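Local coordinates for protein glucose dehydrogenase (Haloferax mediterranei, PDB 2B5W) that catalyses the zinc-dependent oxidation of D-glucose and several other aldose sugars by NADP(+) or NAD(+), working as a homodimer, at residues R140-L145 against A311-F316; L61-V66 against L148-S153. The protein carries 1 engineered substitution. One frame throughout, in Å; residues are numbered along the deposited sequence.

Interaction 1 (R140-L145 against A311-F316); sequences RSQAEL and AATVTF. With K (potassium ion), chain F.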
ATOM      1  N   ARG A 140      26.757 -17.453  17.200  1.00 20.16           N
ATOM      2  CA  ARG A 140      27.120 -17.438  18.630  1.00 21.69           C
ATOM      3  C   ARG A 140      27.501 -16.065  19.132  1.00 19.83           C
ATOM      4  O   ARG A 140      27.240 -15.694  20.286  1.00 22.38           O
ATOM      5  CB  ARG A 140      28.295 -18.384  18.949  1.00 29.60           C
ATOM      6  CG  ARG A 140      28.020 -19.795  18.666  1.00 45.74           C
ATOM      7  CD  ARG A 140      29.084 -20.739  19.201  1.00 65.78           C
ATOM      8  NE  ARG A 140      28.495 -22.025  19.568  1.00 92.90           N
ATOM      9  CZ  ARG A 140      27.876 -22.276  20.720  1.00119.92           C
ATOM     10  NH1 ARG A 140      27.751 -21.347  21.669  1.00 63.53           N
ATOM     11  NH2 ARG A 140      27.376 -23.481  20.919  1.00101.65           N
ATOM     12  N   SER A 141      28.191 -15.295  18.303  1.00 16.24           N
ATOM     13  CA  SER A 141      28.644 -13.977  18.664  1.00 14.43           C
ATOM     14  C   SER A 141      27.548 -12.908  18.760  1.00 15.40           C
ATOM     15  O   SER A 141      27.791 -11.786  19.192  1.00 16.83           O
ATOM     16  CB  SER A 141      29.737 -13.473  17.743  1.00 21.07           C
ATOM     17  OG  SER A 141      29.380 -13.574  16.369  1.00 17.46           O
ATOM     18  N   GLN A 142      26.349 -13.254  18.312  1.00 14.62           N
ATOM     19  CA  GLN A 142      25.171 -12.399  18.490  1.00 15.53           C
ATOM     20  C   GLN A 142      24.433 -12.696  19.778  1.00 14.60           C
ATOM     21  O   GLN A 142      23.387 -12.119  20.037  1.00 16.34           O
ATOM     22  CB  GLN A 142      24.252 -12.515  17.252  1.00 13.78           C
ATOM     23  CG  GLN A 142      24.949 -11.862  16.035  1.00 15.46           C
ATOM     24  CD  GLN A 142      24.165 -11.947  14.719  1.00 18.60           C
ATOM     25  OE1 GLN A 142      23.015 -12.307  14.717  1.00 15.42           O
ATOM     26  NE2 GLN A 142      24.828 -11.590  13.610  1.00 17.82           N
ATOM     27  N   ALA A 143      24.975 -13.564  20.619  1.00 16.87           N
ATOM     28  CA  ALA A 143      24.318 -13.845  21.892  1.00 14.26           C
ATOM     29  C   ALA A 143      24.214 -12.606  22.758  1.00 14.82           C
ATOM     30  O   ALA A 143      23.170 -12.423  23.381  1.00 16.84           O
ATOM     31  CB  ALA A 143      25.033 -14.906  22.642  1.00 16.87           C
ATOM     32  N   GLU A 144      25.297 -11.828  22.871  1.00 14.87           N
ATOM     33  CA  GLU A 144      25.314 -10.662  23.754  1.00 16.87           C
ATOM     34  C   GLU A 144      24.183  -9.700  23.443  1.00 15.53           C
ATOM     35  O   GLU A 144      23.479  -9.211  24.325  1.00 15.88           O
ATOM     36  CB  GLU A 144      26.701  -9.964  23.702  1.00 18.73           C
ATOM     37  CG  GLU A 144      26.791  -8.694  24.530  1.00 22.37           C
ATOM     38  CD  GLU A 144      28.037  -7.868  24.287  1.00 38.12           C
ATOM     39  OE1 GLU A 144      28.054  -6.695  24.738  1.00 37.35           O
ATOM     40  OE2 GLU A 144      28.978  -8.377  23.648  1.00 42.01           O
ATOM     41  N   LEU A 145      23.993  -9.416  22.159  1.00 14.91           N
ATOM     42  CA  LEU A 145      22.983  -8.464  21.732  1.00 14.39           C
ATOM     43  C   LEU A 145      21.839  -9.158  20.987  1.00 12.40           C
ATOM     44  O   LEU A 145      21.083  -8.513  20.217  1.00 14.67           O
ATOM     45  CB  LEU A 145      23.589  -7.360  20.902  1.00 13.12           C
ATOM     46  CG  LEU A 145      24.642  -6.532  21.606  1.00 16.17           C
ATOM     47  CD1 LEU A 145      25.140  -5.428  20.648  1.00 17.72           C
ATOM     48  CD2 LEU A 145      24.088  -5.925  22.917  1.00 19.68           C
ATOM     49  N   ALA A 311      17.153 -12.845   8.282  1.00 15.05           N
ATOM     50  CA  ALA A 311      17.604 -11.653   7.593  1.00 14.49           C
ATOM     51  C   ALA A 311      18.205 -10.692   8.603  1.00 15.13           C
ATOM     52  O   ALA A 311      19.241 -10.089   8.345  1.00 15.01           O
ATOM     53  CB  ALA A 311      16.492 -11.009   6.842  1.00 17.12           C
ATOM     54  N   ALA A 312      17.575 -10.594   9.773  1.00 16.51           N
ATOM     55  CA  ALA A 312      18.103  -9.736  10.858  1.00 17.17           C
ATOM     56  C   ALA A 312      19.513 -10.064  11.260  1.00 15.22           C
ATOM     57  O   ALA A 312      20.279  -9.155  11.601  1.00 15.80           O
ATOM     58  CB  ALA A 312      17.181  -9.797  12.097  1.00 15.87           C
ATOM     59  N   THR A 313      19.905 -11.350  11.277  1.00 13.94           N
ATOM     60  CA  THR A 313      21.268 -11.707  11.621  1.00 13.79           C
ATOM     61  C   THR A 313      22.295 -11.116  10.673  1.00 16.15           C
ATOM     62  O   THR A 313      23.390 -10.706  11.090  1.00 17.74           O
ATOM     63  CB  THR A 313      21.526 -13.224  11.802  1.00 18.05           C
ATOM     64  OG1 THR A 313      21.430 -13.935  10.520  1.00 16.67           O
ATOM     65  CG2 THR A 313      20.503 -13.832  12.758  1.00 16.98           C
ATOM     66  N   VAL A 314      21.974 -11.114   9.370  1.00 14.76           N
ATOM     67  CA  VAL A 314      22.850 -10.549   8.379  1.00 14.58           C
ATOM     68  C   VAL A 314      22.907  -9.011   8.511  1.00 14.03           C
ATOM     69  O   VAL A 314      23.984  -8.423   8.486  1.00 17.45           O
ATOM     70  CB  VAL A 314      22.356 -10.985   6.965  1.00 16.92           C
ATOM     71  CG1 VAL A 314      23.145 -10.286   5.858  1.00 21.69           C
ATOM     72  CG2 VAL A 314      22.499 -12.490   6.791  1.00 16.37           C
ATOM     73  N   THR A 315      21.748  -8.400   8.680  1.00 13.07           N
ATOM     74  CA  THR A 315      21.696  -6.958   8.851  1.00 14.58           C
ATOM     75  C   THR A 315      22.466  -6.525  10.090  1.00 13.69           C
ATOM     76  O   THR A 315      23.224  -5.554  10.072  1.00 14.95           O
ATOM     77  CB  THR A 315      20.265  -6.518   8.910  1.00 17.06           C
ATOM     78  OG1 THR A 315      19.627  -6.754   7.637  1.00 16.55           O
ATOM     79  CG2 THR A 315      20.158  -4.975   9.186  1.00 19.90           C
ATOM     80  N   PHE A 316      22.324  -7.288  11.181  1.00 14.28           N
ATOM     81  CA  PHE A 316      23.070  -6.988  12.412  1.00 15.42           C
ATOM     82  C   PHE A 316      24.570  -6.818  12.187  1.00 13.89           C
ATOM     83  O   PHE A 316      25.191  -5.897  12.692  1.00 17.06           O
ATOM     84  CB  PHE A 316      22.821  -8.105  13.418  1.00 16.61           C
ATOM     85  CG  PHE A 316      23.531  -7.926  14.735  1.00 16.47           C
ATOM     86  CD1 PHE A 316      24.799  -8.305  14.894  1.00 16.50           C
ATOM     87  CD2 PHE A 316      22.825  -7.463  15.828  1.00 19.63           C
ATOM     88  CE1 PHE A 316      25.451  -8.134  16.116  1.00 20.21           C
ATOM     89  CE2 PHE A 316      23.447  -7.321  17.058  1.00 21.33           C
ATOM     90  CZ  PHE A 316      24.740  -7.670  17.187  1.00 17.05           C
TER
HETATM   91  K     K F 903      19.824  -5.443   5.137  1.00 26.83           K

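Interaction 2 (L61-V66 against L148-S153); sequences LGHEAV and LIEPIS. With ZN (zinc ion), chain B.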
ATOM      1  N   LEU A  61       6.404 -11.181  31.293  1.00 16.86           N
ATOM      2  CA  LEU A  61       6.706 -10.234  30.252  1.00 17.06           C
ATOM      3  C   LEU A  61       7.827 -10.741  29.340  1.00 17.19           C
ATOM      4  O   LEU A  61       8.476 -11.721  29.650  1.00 17.06           O
ATOM      5  CB  LEU A  61       7.109  -8.907  30.866  1.00 18.95           C
ATOM      6  CG  LEU A  61       6.045  -8.159  31.682  1.00 24.78           C
ATOM      7  CD1 LEU A  61       6.724  -6.964  32.362  1.00 27.76           C
ATOM      8  CD2 LEU A  61       4.917  -7.718  30.787  1.00 29.92           C
ATOM      9  N   GLY A  62       8.028 -10.010  28.242  1.00 19.55           N
ATOM     10  CA  GLY A  62       9.189 -10.158  27.384  1.00 19.96           C
ATOM     11  C   GLY A  62       8.909 -10.940  26.120  1.00 16.40           C
ATOM     12  O   GLY A  62       8.528 -12.115  26.165  1.00 18.11           O
ATOM     13  N   HIS A  63       9.202 -10.315  24.982  1.00 17.17           N
ATOM     14  CA  HIS A  63       9.037 -10.991  23.696  1.00 15.21           C
ATOM     15  C   HIS A  63      10.311 -10.915  22.848  1.00 16.02           C
ATOM     16  O   HIS A  63      10.341 -11.438  21.743  1.00 18.20           O
ATOM     17  CB  HIS A  63       7.867 -10.372  22.911  1.00 15.37           C
ATOM     18  CG  HIS A  63       8.043  -8.913  22.682  1.00 17.51           C
ATOM     19  ND1 HIS A  63       7.736  -7.971  23.645  1.00 19.73           N
ATOM     20  CD2 HIS A  63       8.577  -8.232  21.638  1.00 21.26           C
ATOM     21  CE1 HIS A  63       8.092  -6.773  23.210  1.00 24.29           C
ATOM     22  NE2 HIS A  63       8.624  -6.901  22.003  1.00 18.84           N
ATOM     23  N   GLU A  64      11.346 -10.236  23.328  1.00 15.06           N
ATOM     24  CA  GLU A  64      12.623 -10.090  22.596  1.00 15.35           C
ATOM     25  C   GLU A  64      13.747 -10.868  23.307  1.00 17.71           C
ATOM     26  O   GLU A  64      14.523 -10.292  24.097  1.00 21.21           O
ATOM     27  CB  GLU A  64      13.016  -8.626  22.572  1.00 16.13           C
ATOM     28  CG  GLU A  64      11.977  -7.651  22.105  1.00 17.60           C
ATOM     29  CD  GLU A  64      12.441  -6.224  22.203  1.00 20.92           C
ATOM     30  OE1 GLU A  64      13.565  -5.981  22.694  1.00 24.72           O
ATOM     31  OE2 GLU A  64      11.714  -5.367  21.727  1.00 20.36           O
ATOM     32  N   ALA A  65      13.923 -12.137  22.988  1.00 14.63           N
ATOM     33  CA  ALA A  65      14.740 -12.999  23.783  1.00 13.65           C
ATOM     34  C   ALA A  65      15.858 -13.619  23.013  1.00 16.65           C
ATOM     35  O   ALA A  65      15.738 -13.793  21.800  1.00 16.23           O
ATOM     36  CB  ALA A  65      13.920 -14.117  24.390  1.00 16.20           C
ATOM     37  N   VAL A  66      16.930 -13.944  23.730  1.00 14.55           N
ATOM     38  CA  VAL A  66      17.984 -14.815  23.229  1.00 13.81           C
ATOM     39  C   VAL A  66      18.352 -15.777  24.342  1.00 17.53           C
ATOM     40  O   VAL A  66      18.409 -15.397  25.509  1.00 16.69           O
ATOM     41  CB  VAL A  66      19.221 -14.009  22.689  1.00 14.96           C
ATOM     42  CG1 VAL A  66      19.826 -13.073  23.728  1.00 13.63           C
ATOM     43  CG2 VAL A  66      20.261 -14.931  22.140  1.00 15.89           C
ATOM     44  N   LEU A 148      18.206  -8.009  20.166  1.00 14.16           N
ATOM     45  CA  LEU A 148      17.930  -7.040  19.126  1.00 13.77           C
ATOM     46  C   LEU A 148      17.443  -7.723  17.855  1.00 15.26           C
ATOM     47  O   LEU A 148      16.914  -7.051  16.968  1.00 15.32           O
ATOM     48  CB  LEU A 148      19.162  -6.222  18.776  1.00 14.05           C
ATOM     49  CG  LEU A 148      19.678  -5.279  19.863  1.00 13.46           C
ATOM     50  CD1 LEU A 148      20.887  -4.541  19.339  1.00 18.21           C
ATOM     51  CD2 LEU A 148      18.617  -4.344  20.304  1.00 16.19           C
ATOM     52  N   ILE A 149      17.587  -9.040  17.768  1.00 14.83           N
ATOM     53  CA  ILE A 149      17.157  -9.769  16.535  1.00 14.70           C
ATOM     54  C   ILE A 149      15.636  -9.641  16.348  1.00 15.39           C
ATOM     55  O   ILE A 149      15.174  -9.367  15.236  1.00 14.31           O
ATOM     56  CB  ILE A 149      17.615 -11.217  16.592  1.00 15.05           C
ATOM     57  CG1 ILE A 149      19.126 -11.328  16.591  1.00 15.32           C
ATOM     58  CG2 ILE A 149      16.968 -12.037  15.496  1.00 16.05           C
ATOM     59  CD1 ILE A 149      19.788 -10.655  15.402  1.00 15.94           C
ATOM     60  N   GLU A 150      14.824  -9.791  17.397  1.00 15.02           N
ATOM     61  CA  GLU A 150      13.401  -9.608  17.199  1.00 14.30           C
ATOM     62  C   GLU A 150      13.013  -8.208  16.732  1.00 15.18           C
ATOM     63  O   GLU A 150      12.287  -8.068  15.751  1.00 15.51           O
ATOM     64  CB  GLU A 150      12.586 -10.065  18.448  1.00 15.85           C
ATOM     65  CG  GLU A 150      11.082 -10.206  18.189  1.00 14.33           C
ATOM     66  CD  GLU A 150      10.297  -8.936  18.337  1.00 16.09           C
ATOM     67  OE1 GLU A 150      10.881  -7.921  18.799  1.00 17.02           O
ATOM     68  OE2 GLU A 150       9.083  -8.897  17.982  1.00 17.85           O
ATOM     69  N   PRO A 151      13.454  -7.117  17.370  1.00 13.85           N
ATOM     70  CA  PRO A 151      13.138  -5.795  16.838  1.00 16.04           C
ATOM     71  C   PRO A 151      13.627  -5.570  15.410  1.00 14.51           C
ATOM     72  O   PRO A 151      12.907  -4.980  14.613  1.00 15.40           O
ATOM     73  CB  PRO A 151      13.848  -4.837  17.811  1.00 21.54           C
ATOM     74  CG  PRO A 151      14.212  -5.604  18.941  1.00 21.94           C
ATOM     75  CD  PRO A 151      14.074  -7.067  18.705  1.00 14.65           C
ATOM     76  N   ILE A 152      14.844  -6.017  15.102  1.00 14.77           N
ATOM     77  CA  ILE A 152      15.352  -5.898  13.715  1.00 13.15           C
ATOM     78  C   ILE A 152      14.388  -6.613  12.755  1.00 12.96           C
ATOM     79  O   ILE A 152      14.071  -6.096  11.676  1.00 15.26           O
ATOM     80  CB  ILE A 152      16.805  -6.404  13.569  1.00 15.71           C
ATOM     81  CG1 ILE A 152      17.789  -5.515  14.365  1.00 15.99           C
ATOM     82  CG2 ILE A 152      17.233  -6.392  12.077  1.00 15.79           C
ATOM     83  CD1 ILE A 152      19.166  -6.080  14.479  1.00 18.58           C
ATOM     84  N   SER A 153      13.921  -7.789  13.172  1.00 13.60           N
ATOM     85  CA  SER A 153      12.998  -8.589  12.346  1.00 15.35           C
ATOM     86  C   SER A 153      11.686  -7.892  12.036  1.00 15.94           C
ATOM     87  O   SER A 153      11.101  -8.120  10.962  1.00 15.52           O
ATOM     88  CB  SER A 153      12.745  -9.983  12.964  1.00 15.14           C
ATOM     89  OG  SER A 153      11.810  -9.975  14.010  1.00 16.75           O
TER
HETATM   90 ZN    ZN B 800       9.878  -5.364  21.396  1.00 23.59          ZN

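Interaction 1 (R140-L145 against A311-F316)
The backbone carbonyl of Thr313 takes two side-chain bonds: Gln142 NE2 donates to Thr313 O across 3.0 Å, and the hydroxyl of Thr317, one turn on along the same helix, bonds to that oxygen as well. The bond from the glutamine is moderately bent, with an N-H...O angle of 153°, and NE2 sits tilted from the carbonyl plane. Gln142 gets there with an extended chain whose CG lies beside the backbone N (chi1 -69°), which carries the amide straight across to the helix. The other end of the amide fares differently. Gln142 OE1 is buried against the aliphatic part of Thr313, 3.4 Å from Thr313 CB, and has no polar partner in the model, while Thr313 OG1 is turned to its own helix and bonds to Glu310 O. The contact joins the loop between strand 135-137 and helix 149-164 to helix 306-318, which follows the last strand of the Rossmann-type parallel sheet. Phe316 leaves that helix with CG anti to its backbone N (chi1 180°), and its ring slides past the glutamine chain: NE2 lies obliquely 3.5 Å from Phe316 CD1, and Gln142 CG stands 3.8 Å from Phe316 CE1. At another part of the rim Leu145 CB meets Phe316 CE2 edge-on at 3.8 Å, and Leu324 of helix 321-327 touches both of these side chains. Beyond the contact Thr315 OG1 binds a potassium ion at 2.8 Å and is hydrogen-bonded to Glu156 of helix 149-164.

Interaction 2 (L61-V66 against L148-S153)
Glu150, in the first turn of helix 149-164, reaches across to both zinc-binding residues of the 61-66 segment. Its CG is anti to the backbone N (chi1 -166°) and the chain then bends at chi2 (-85°), which lays the carboxylate beside the imidazole of His63. There Glu150 OE1 approaches His63 CD2 at 3.7 Å, at the edge of the ring, with carboxylate and ring planes nearly perpendicular (81°). The same oxygen lies 3.5 Å from Glu64 CG. Glu150 OE1 stands back from the zinc ion at 3.8 Å, although this residue is known to bind both catalytic metal and substrate. Replacing Glu150 by an alanine removes the carboxylate, and is likely to open a gap beside the His63 edge and the Glu64 methylene and to deprive the site of a second carboxylate close to the metal. Pro151 comes next, and its ring CG touches the other carboxylate: Pro151 CG is 3.7 Å from Glu64 OE2. Glu64 OE1 forms a salt bridge with Lys349, a second-shell residue that, with the metal on the other oxygen, probably fixes the turn of the carboxylate. Further along, Ser153 OG turns back to donate to Glu150 O at 2.6 Å, in the carbonyl plane and on a lone pair, and it also bonds to the hydroxyl of Ser304. Zinc is held by His63 NE2 at 2.1 Å and Glu64 OE2 at 1.9 Å, with the engineered Cys38 as the third protein ligand. The 61-66 segment of the GroES-like domain thus faces the beginning of a coenzyme-domain helix in the interdomain cleft, the catalytic zinc site of medium-chain alcohol dehydrogenases.

Overall arrangement
The two interactions meet around helix 149-164, their centres about 11 Å apart. Interaction 2 lies in the buried heart of the subunit at the catalytic zinc, whereas interaction 1 is only partly buried and farther from the centre of the chain. Their segments interleave along the sequence, the 140-145 loop running directly toward the helix that supplies 148-153. Side chains join them too: Ala312 CB packs on Ile152 CG2 at 3.4 Å, and Gln142 OE1 on Ile149 CD1 at 3.7 Å. Chemically they differ: one amide-to-carbonyl bond with an aromatic neighbour in the first, metal-bound and acidic groups in the second.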